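Local coordinates for divalent-cation tolerance protein CutA (Thermus thermophilus, PDB 1V6H) that probably takes part in resistance to heavy metals and probably binds copper ions, working as a homotrimer, at residues 4-9 and 52-57; 16-21 and 69-74. All coordinates share one frame; numbering follows the deposited sequence.

Interaction 1 (4-9 and 52-57); sequences VVLITV and ELLLLV
The carboxylate of Glu52 turns one face toward Thr8, whose CB stands off that face 3.7 Å from OE1. Neither oxygen bonds to Thr8: OE1 is hydrogen-bonded to Ser39, and Thr8 OG1 to Glu81. Thr8 lies near the end of strand 2-9, beside the middle of strand 46-60, the two central strands of a ferredoxin-like sheet (strand order 2-3-1-4); segments 4-9 and 52-57 run antiparallel, their axes at 161°. The peptide edges meet in three hydrogen-bonded pairs, Val5–Val57, Ile7–Leu55 and Val9–Leu53, each joined in both directions. At the first, Val5 N is 2.7 Å from Val57 O. At the last, Val9 N reaches Leu53 O at 2.9 Å.

On one face Leu6 and Leu56 lie side by side, their CD2 methyls 3.5 Å apart, while Leu54 puts CD1 3.9 Å from Thr8 CG2. This face lies against the neighbouring subunits, where Leu56 packs on Leu54 of the second subunit and Leu54 on Leu56 of the third. On the other face Val9 and Leu55 pack under helix 12-24, and Ile7 reaches helix 64-74. There Ile7 CG1, anti to the carbonyl carbon (chi1 -59°), carries CD1 across to within 3.9 Å of Val57 CG2.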
ATOM      1  N   VAL A   4       4.318  -4.313  -7.116  1.00 14.72           N
ATOM      2  CA  VAL A   4       4.035  -4.648  -5.725  1.00 14.94           C
ATOM      3  C   VAL A   4       2.640  -5.244  -5.835  1.00 15.31           C
ATOM      4  O   VAL A   4       1.703  -4.565  -6.255  1.00 18.23           O
ATOM      5  CB  VAL A   4       3.992  -3.398  -4.818  1.00 12.71           C
ATOM      6  CG1 VAL A   4       3.438  -3.777  -3.433  1.00 18.34           C
ATOM      7  CG2 VAL A   4       5.401  -2.829  -4.662  1.00 15.28           C
ATOM      8  N   VAL A   5       2.504  -6.520  -5.503  1.00 15.88           N
ATOM      9  CA  VAL A   5       1.199  -7.164  -5.612  1.00 15.26           C
ATOM     10  C   VAL A   5       0.519  -7.246  -4.257  1.00 15.03           C
ATOM     11  O   VAL A   5       1.132  -7.661  -3.267  1.00 14.50           O
ATOM     12  CB  VAL A   5       1.330  -8.591  -6.214  1.00 17.63           C
ATOM     13  CG1 VAL A   5      -0.006  -9.336  -6.116  1.00 15.07           C
ATOM     14  CG2 VAL A   5       1.767  -8.491  -7.668  1.00 17.72           C
ATOM     15  N   LEU A   6      -0.745  -6.836  -4.214  1.00 14.08           N
ATOM     16  CA  LEU A   6      -1.504  -6.881  -2.968  1.00 15.39           C
ATOM     17  C   LEU A   6      -2.388  -8.120  -2.961  1.00 15.70           C
ATOM     18  O   LEU A   6      -3.038  -8.416  -3.963  1.00 17.22           O
ATOM     19  CB  LEU A   6      -2.422  -5.662  -2.827  1.00 16.14           C
ATOM     20  CG  LEU A   6      -1.911  -4.238  -3.053  1.00 23.34           C
ATOM     21  CD1 LEU A   6      -2.787  -3.308  -2.222  1.00 21.19           C
ATOM     22  CD2 LEU A   6      -0.446  -4.085  -2.662  1.00 21.52           C
ATOM     23  N   ILE A   7      -2.415  -8.820  -1.831  1.00 16.31           N
ATOM     24  CA  ILE A   7      -3.253 -10.009  -1.664  1.00 16.87           C
ATOM     25  C   ILE A   7      -3.820 -10.012  -0.252  1.00 18.53           C
ATOM     26  O   ILE A   7      -3.057  -9.925   0.715  1.00 18.94           O
ATOM     27  CB  ILE A   7      -2.450 -11.328  -1.811  1.00 17.72           C
ATOM     28  CG1 ILE A   7      -1.784 -11.418  -3.183  1.00 17.91           C
ATOM     29  CG2 ILE A   7      -3.385 -12.514  -1.635  1.00 17.40           C
ATOM     30  CD1 ILE A   7      -0.761 -12.558  -3.266  1.00 16.37           C
ATOM     31  N   THR A   8      -5.143 -10.108  -0.109  1.00 17.39           N
ATOM     32  CA  THR A   8      -5.702 -10.163   1.237  1.00 17.46           C
ATOM     33  C   THR A   8      -6.013 -11.616   1.556  1.00 18.67           C
ATOM     34  O   THR A   8      -6.416 -12.379   0.677  1.00 18.30           O
ATOM     35  CB  THR A   8      -6.980  -9.299   1.390  1.00 18.95           C
ATOM     36  OG1 THR A   8      -7.896  -9.570   0.317  1.00 21.57           O
ATOM     37  CG2 THR A   8      -6.608  -7.820   1.391  1.00 19.43           C
ATOM     38  N   VAL A   9      -5.801 -11.995   2.812  1.00 20.14           N
ATOM     39  CA  VAL A   9      -6.029 -13.369   3.255  1.00 21.17           C
ATOM     40  C   VAL A   9      -6.832 -13.373   4.558  1.00 22.00           C
ATOM     41  O   VAL A   9      -6.809 -12.400   5.328  1.00 20.51           O
ATOM     42  CB  VAL A   9      -4.681 -14.111   3.454  1.00 22.04           C
ATOM     43  CG1 VAL A   9      -3.932 -14.195   2.120  1.00 22.30           C
ATOM     44  CG2 VAL A   9      -3.823 -13.374   4.476  1.00 21.53           C
ATOM     45  N   GLU A  52      -8.854  -9.635   8.346  1.00 23.33           N
ATOM     46  CA  GLU A  52      -7.921 -10.194   7.374  1.00 22.76           C
ATOM     47  C   GLU A  52      -6.501  -9.685   7.599  1.00 21.05           C
ATOM     48  O   GLU A  52      -6.242  -8.928   8.531  1.00 19.37           O
ATOM     49  CB  GLU A  52      -8.349  -9.811   5.948  1.00 22.48           C
ATOM     50  CG  GLU A  52      -9.726 -10.304   5.518  1.00 23.52           C
ATOM     51  CD  GLU A  52     -10.028 -10.020   4.050  1.00 26.18           C
ATOM     52  OE1 GLU A  52      -9.866  -8.862   3.610  1.00 23.49           O
ATOM     53  OE2 GLU A  52     -10.441 -10.959   3.333  1.00 28.54           O
ATOM     54  N   LEU A  53      -5.592 -10.136   6.741  1.00 19.74           N
ATOM     55  CA  LEU A  53      -4.194  -9.713   6.758  1.00 18.96           C
ATOM     56  C   LEU A  53      -3.867  -9.374   5.316  1.00 17.62           C
ATOM     57  O   LEU A  53      -4.435  -9.955   4.394  1.00 16.44           O
ATOM     58  CB  LEU A  53      -3.258 -10.821   7.247  1.00 20.38           C
ATOM     59  CG  LEU A  53      -3.361 -11.246   8.718  1.00 22.19           C
ATOM     60  CD1 LEU A  53      -4.474 -12.266   8.870  1.00 23.37           C
ATOM     61  CD2 LEU A  53      -2.036 -11.853   9.180  1.00 24.16           C
ATOM     62  N   LEU A  54      -2.956  -8.431   5.116  1.00 17.94           N
ATOM     63  CA  LEU A  54      -2.583  -8.011   3.767  1.00 17.24           C
ATOM     64  C   LEU A  54      -1.171  -8.463   3.414  1.00 16.61           C
ATOM     65  O   LEU A  54      -0.266  -8.368   4.241  1.00 17.57           O
ATOM     66  CB  LEU A  54      -2.662  -6.477   3.678  1.00 15.35           C
ATOM     67  CG  LEU A  54      -2.174  -5.804   2.388  1.00 15.48           C
ATOM     68  CD1 LEU A  54      -3.073  -6.183   1.212  1.00 17.77           C
ATOM     69  CD2 LEU A  54      -2.170  -4.302   2.585  1.00 16.69           C
ATOM     70  N   LEU A  55      -0.982  -8.975   2.199  1.00 16.86           N
ATOM     71  CA  LEU A  55       0.358  -9.360   1.766  1.00 16.45           C
ATOM     72  C   LEU A  55       0.786  -8.350   0.715  1.00 17.18           C
ATOM     73  O   LEU A  55      -0.009  -7.968  -0.142  1.00 18.11           O
ATOM     74  CB  LEU A  55       0.394 -10.759   1.134  1.00 18.14           C
ATOM     75  CG  LEU A  55      -0.015 -11.987   1.952  1.00 16.52           C
ATOM     76  CD1 LEU A  55       0.383 -13.242   1.181  1.00 18.08           C
ATOM     77  CD2 LEU A  55       0.649 -11.984   3.304  1.00 20.90           C
ATOM     78  N   LEU A  56       2.036  -7.904   0.805  1.00 16.58           N
ATOM     79  CA  LEU A  56       2.620  -6.977  -0.159  1.00 17.19           C
ATOM     80  C   LEU A  56       3.732  -7.807  -0.803  1.00 16.41           C
ATOM     81  O   LEU A  56       4.742  -8.106  -0.172  1.00 16.52           O
ATOM     82  CB  LEU A  56       3.207  -5.743   0.545  1.00 17.94           C
ATOM     83  CG  LEU A  56       2.242  -4.859   1.361  1.00 22.53           C
ATOM     84  CD1 LEU A  56       3.000  -3.674   1.968  1.00 22.51           C
ATOM     85  CD2 LEU A  56       1.123  -4.346   0.475  1.00 22.16           C
ATOM     86  N   VAL A  57       3.539  -8.173  -2.063  1.00 16.04           N
ATOM     87  CA  VAL A  57       4.489  -9.025  -2.768  1.00 17.10           C
ATOM     88  C   VAL A  57       5.372  -8.252  -3.747  1.00 16.56           C
ATOM     89  O   VAL A  57       4.861  -7.565  -4.624  1.00 16.21           O
ATOM     90  CB  VAL A  57       3.728 -10.114  -3.546  1.00 16.18           C
ATOM     91  CG1 VAL A  57       4.712 -11.139  -4.114  1.00 15.25           C
ATOM     92  CG2 VAL A  57       2.684 -10.774  -2.635  1.00 16.81           C
TER

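Interaction 2 (16-21 and 69-74); sequences RTIAKA and ERVKAL
Leu74 meets residues 16-21 at two levels of its side chain: CB lies 3.8 Å from Ile18 CG1, and farther out CD1 touches the methyl of Ala21 at 3.7 Å. The side chains of Ile18 and Leu74 run antiparallel, alongside each other, and it is Leu74 CB, not its methyls, that meets Ile18 most closely. With CG anti to the carbonyl carbon (chi1 -56°) and chi2 extended (176°), CD1 reaches Ala21. Deeper in, Ile18 CG2 faces Val71 CG2 at 4.2 Å, a looser approach between two buried side chains. All three pairs are apolar.

The two segments belong to the two helices that lie on one face of a ferredoxin-like sheet. The axes of segments 16-21 and 69-74 come within 10.3 Å and run roughly antiparallel, at 153°, with Ile18, Val71, Leu74 and Ala21 making the apolar contacts between them. Leu74 N is bonded to Arg70 O at 3.1 Å within the last turn of its helix. In the next shell, Ile18 also packs on His75, and Arg70 NE forms a salt bridge with Glu25, just beyond helix 12-24. On another side of that helix Ala19 rests on Val31 and Ile33, while Arg16 NH1 forms a salt bridge with Glu49 of a neighbouring subunit.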
ATOM      1  N   ARG A  16       1.165 -16.679   6.039  1.00 21.07           N
ATOM      2  CA  ARG A  16       2.495 -17.281   6.098  1.00 22.17           C
ATOM      3  C   ARG A  16       2.740 -18.368   5.048  1.00 21.34           C
ATOM      4  O   ARG A  16       3.814 -18.425   4.448  1.00 22.61           O
ATOM      5  CB  ARG A  16       2.755 -17.841   7.508  1.00 23.01           C
ATOM      6  CG  ARG A  16       2.819 -16.767   8.601  1.00 25.43           C
ATOM      7  CD  ARG A  16       3.125 -17.381   9.972  1.00 27.29           C
ATOM      8  NE  ARG A  16       4.393 -18.108   9.955  1.00 28.55           N
ATOM      9  CZ  ARG A  16       5.589 -17.539  10.081  1.00 27.27           C
ATOM     10  NH1 ARG A  16       6.687 -18.285  10.039  1.00 26.46           N
ATOM     11  NH2 ARG A  16       5.686 -16.233  10.277  1.00 25.83           N
ATOM     12  N   THR A  17       1.752 -19.221   4.810  1.00 20.03           N
ATOM     13  CA  THR A  17       1.910 -20.283   3.828  1.00 20.69           C
ATOM     14  C   THR A  17       2.073 -19.730   2.406  1.00 20.23           C
ATOM     15  O   THR A  17       2.915 -20.205   1.642  1.00 17.66           O
ATOM     16  CB  THR A  17       0.707 -21.249   3.863  1.00 23.43           C
ATOM     17  OG1 THR A  17       0.619 -21.845   5.167  1.00 26.13           O
ATOM     18  CG2 THR A  17       0.863 -22.337   2.816  1.00 25.24           C
ATOM     19  N   ILE A  18       1.265 -18.734   2.048  1.00 18.30           N
ATOM     20  CA  ILE A  18       1.370 -18.152   0.720  1.00 19.41           C
ATOM     21  C   ILE A  18       2.666 -17.341   0.618  1.00 19.28           C
ATOM     22  O   ILE A  18       3.383 -17.432  -0.379  1.00 18.76           O
ATOM     23  CB  ILE A  18       0.146 -17.254   0.394  1.00 18.96           C
ATOM     24  CG1 ILE A  18      -1.100 -18.136   0.208  1.00 18.10           C
ATOM     25  CG2 ILE A  18       0.411 -16.427  -0.868  1.00 18.51           C
ATOM     26  CD1 ILE A  18      -2.374 -17.361  -0.095  1.00 19.89           C
ATOM     27  N   ALA A  19       2.979 -16.572   1.656  1.00 20.05           N
ATOM     28  CA  ALA A  19       4.195 -15.751   1.638  1.00 20.99           C
ATOM     29  C   ALA A  19       5.438 -16.606   1.443  1.00 21.31           C
ATOM     30  O   ALA A  19       6.303 -16.278   0.630  1.00 20.23           O
ATOM     31  CB  ALA A  19       4.318 -14.938   2.938  1.00 21.92           C
ATOM     32  N   LYS A  20       5.524 -17.704   2.186  1.00 20.89           N
ATOM     33  CA  LYS A  20       6.671 -18.589   2.085  1.00 22.02           C
ATOM     34  C   LYS A  20       6.759 -19.274   0.736  1.00 21.19           C
ATOM     35  O   LYS A  20       7.841 -19.380   0.156  1.00 21.11           O
ATOM     36  CB  LYS A  20       6.627 -19.638   3.199  1.00 23.94           C
ATOM     37  CG  LYS A  20       6.986 -19.078   4.563  1.00 30.84           C
ATOM     38  CD  LYS A  20       6.788 -20.104   5.665  1.00 35.32           C
ATOM     39  CE  LYS A  20       5.312 -20.405   5.875  1.00 37.92           C
ATOM     40  NZ  LYS A  20       5.099 -21.460   6.904  1.00 41.16           N
ATOM     41  N   ALA A  21       5.620 -19.731   0.226  1.00 21.54           N
ATOM     42  CA  ALA A  21       5.601 -20.420  -1.058  1.00 20.26           C
ATOM     43  C   ALA A  21       6.056 -19.520  -2.214  1.00 20.32           C
ATOM     44  O   ALA A  21       6.836 -19.939  -3.069  1.00 19.12           O
ATOM     45  CB  ALA A  21       4.202 -20.964  -1.333  1.00 23.00           C
ATOM     46  N   GLU A  69      -1.598 -18.352 -10.404  1.00 21.37           N
ATOM     47  CA  GLU A  69      -1.951 -19.767 -10.369  1.00 23.22           C
ATOM     48  C   GLU A  69      -1.643 -20.363  -9.001  1.00 20.27           C
ATOM     49  O   GLU A  69      -2.469 -21.063  -8.411  1.00 20.79           O
ATOM     50  CB  GLU A  69      -1.179 -20.536 -11.441  1.00 24.14           C
ATOM     51  CG  GLU A  69      -1.362 -22.043 -11.343  1.00 27.38           C
ATOM     52  CD  GLU A  69      -0.196 -22.794 -11.940  1.00 30.02           C
ATOM     53  OE1 GLU A  69      -0.050 -22.771 -13.180  1.00 29.59           O
ATOM     54  OE2 GLU A  69       0.584 -23.392 -11.161  1.00 30.67           O
ATOM     55  N   ARG A  70      -0.456 -20.076  -8.489  1.00 19.54           N
ATOM     56  CA  ARG A  70      -0.058 -20.610  -7.198  1.00 19.20           C
ATOM     57  C   ARG A  70      -0.886 -20.012  -6.068  1.00 18.90           C
ATOM     58  O   ARG A  70      -1.281 -20.715  -5.139  1.00 19.17           O
ATOM     59  CB  ARG A  70       1.440 -20.379  -6.978  1.00 20.14           C
ATOM     60  CG  ARG A  70       2.326 -21.222  -7.924  1.00 21.95           C
ATOM     61  CD  ARG A  70       2.192 -22.720  -7.627  1.00 23.51           C
ATOM     62  NE  ARG A  70       2.669 -23.033  -6.283  1.00 24.83           N
ATOM     63  CZ  ARG A  70       2.033 -23.819  -5.418  1.00 27.34           C
ATOM     64  NH1 ARG A  70       0.877 -24.385  -5.745  1.00 26.52           N
ATOM     65  NH2 ARG A  70       2.551 -24.033  -4.217  1.00 26.83           N
ATOM     66  N   VAL A  71      -1.180 -18.719  -6.145  1.00 18.19           N
ATOM     67  CA  VAL A  71      -1.971 -18.114  -5.087  1.00 16.62           C
ATOM     68  C   VAL A  71      -3.374 -18.723  -5.051  1.00 16.65           C
ATOM     69  O   VAL A  71      -3.899 -19.024  -3.975  1.00 17.64           O
ATOM     70  CB  VAL A  71      -2.063 -16.595  -5.260  1.00 14.57           C
ATOM     71  CG1 VAL A  71      -3.139 -16.038  -4.329  1.00 17.28           C
ATOM     72  CG2 VAL A  71      -0.714 -15.970  -4.935  1.00 13.96           C
ATOM     73  N   LYS A  72      -3.977 -18.917  -6.218  1.00 17.57           N
ATOM     74  CA  LYS A  72      -5.313 -19.509  -6.281  1.00 19.11           C
ATOM     75  C   LYS A  72      -5.310 -20.924  -5.707  1.00 19.21           C
ATOM     76  O   LYS A  72      -6.253 -21.339  -5.027  1.00 17.13           O
ATOM     77  CB  LYS A  72      -5.807 -19.544  -7.727  1.00 20.10           C
ATOM     78  CG  LYS A  72      -5.974 -18.167  -8.346  1.00 26.38           C
ATOM     79  CD  LYS A  72      -6.588 -18.253  -9.735  1.00 29.16           C
ATOM     80  CE  LYS A  72      -6.915 -16.875 -10.266  1.00 31.75           C
ATOM     81  NZ  LYS A  72      -7.651 -16.942 -11.567  1.00 36.52           N
ATOM     82  N   ALA A  73      -4.241 -21.663  -5.980  1.00 21.18           N
ATOM     83  CA  ALA A  73      -4.122 -23.030  -5.483  1.00 22.06           C
ATOM     84  C   ALA A  73      -4.042 -23.063  -3.961  1.00 22.70           C
ATOM     85  O   ALA A  73      -4.541 -23.994  -3.317  1.00 23.48           O
ATOM     86  CB  ALA A  73      -2.887 -23.691  -6.079  1.00 21.79           C
ATOM     87  N   LEU A  74      -3.435 -22.037  -3.374  1.00 22.02           N
ATOM     88  CA  LEU A  74      -3.272 -21.996  -1.922  1.00 20.98           C
ATOM     89  C   LEU A  74      -4.345 -21.227  -1.145  1.00 20.71           C
ATOM     90  O   LEU A  74      -4.594 -21.515   0.025  1.00 24.11           O
ATOM     91  CB  LEU A  74      -1.887 -21.424  -1.580  1.00 19.79           C
ATOM     92  CG  LEU A  74      -0.705 -22.162  -2.222  1.00 21.39           C
ATOM     93  CD1 LEU A  74       0.595 -21.429  -1.886  1.00 23.07           C
ATOM     94  CD2 LEU A  74      -0.650 -23.599  -1.729  1.00 23.96           C
TER

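The centres of interactions 1 and 2 lie 11 Å apart, stacked as sheet and helix layer of one ferredoxin-like domain. Along the chain their segments alternate: strand 2-9 leads into helix 12-24, and strand 46-60 into helix 64-74, so each strand of interaction 1 is followed by a helix of interaction 2. The layers touch directly: Leu55 CD1 lies 3.8 Å from Ile18 CG2, and Ile7 CD1 is equally close to Val71 CG2. The two βα units thus share one apolar core. Both interactions touch the second subunit, interaction 1 through the sheet and interaction 2 through helix 12-24; both also meet the third, so the core lies next to the trimer interfaces.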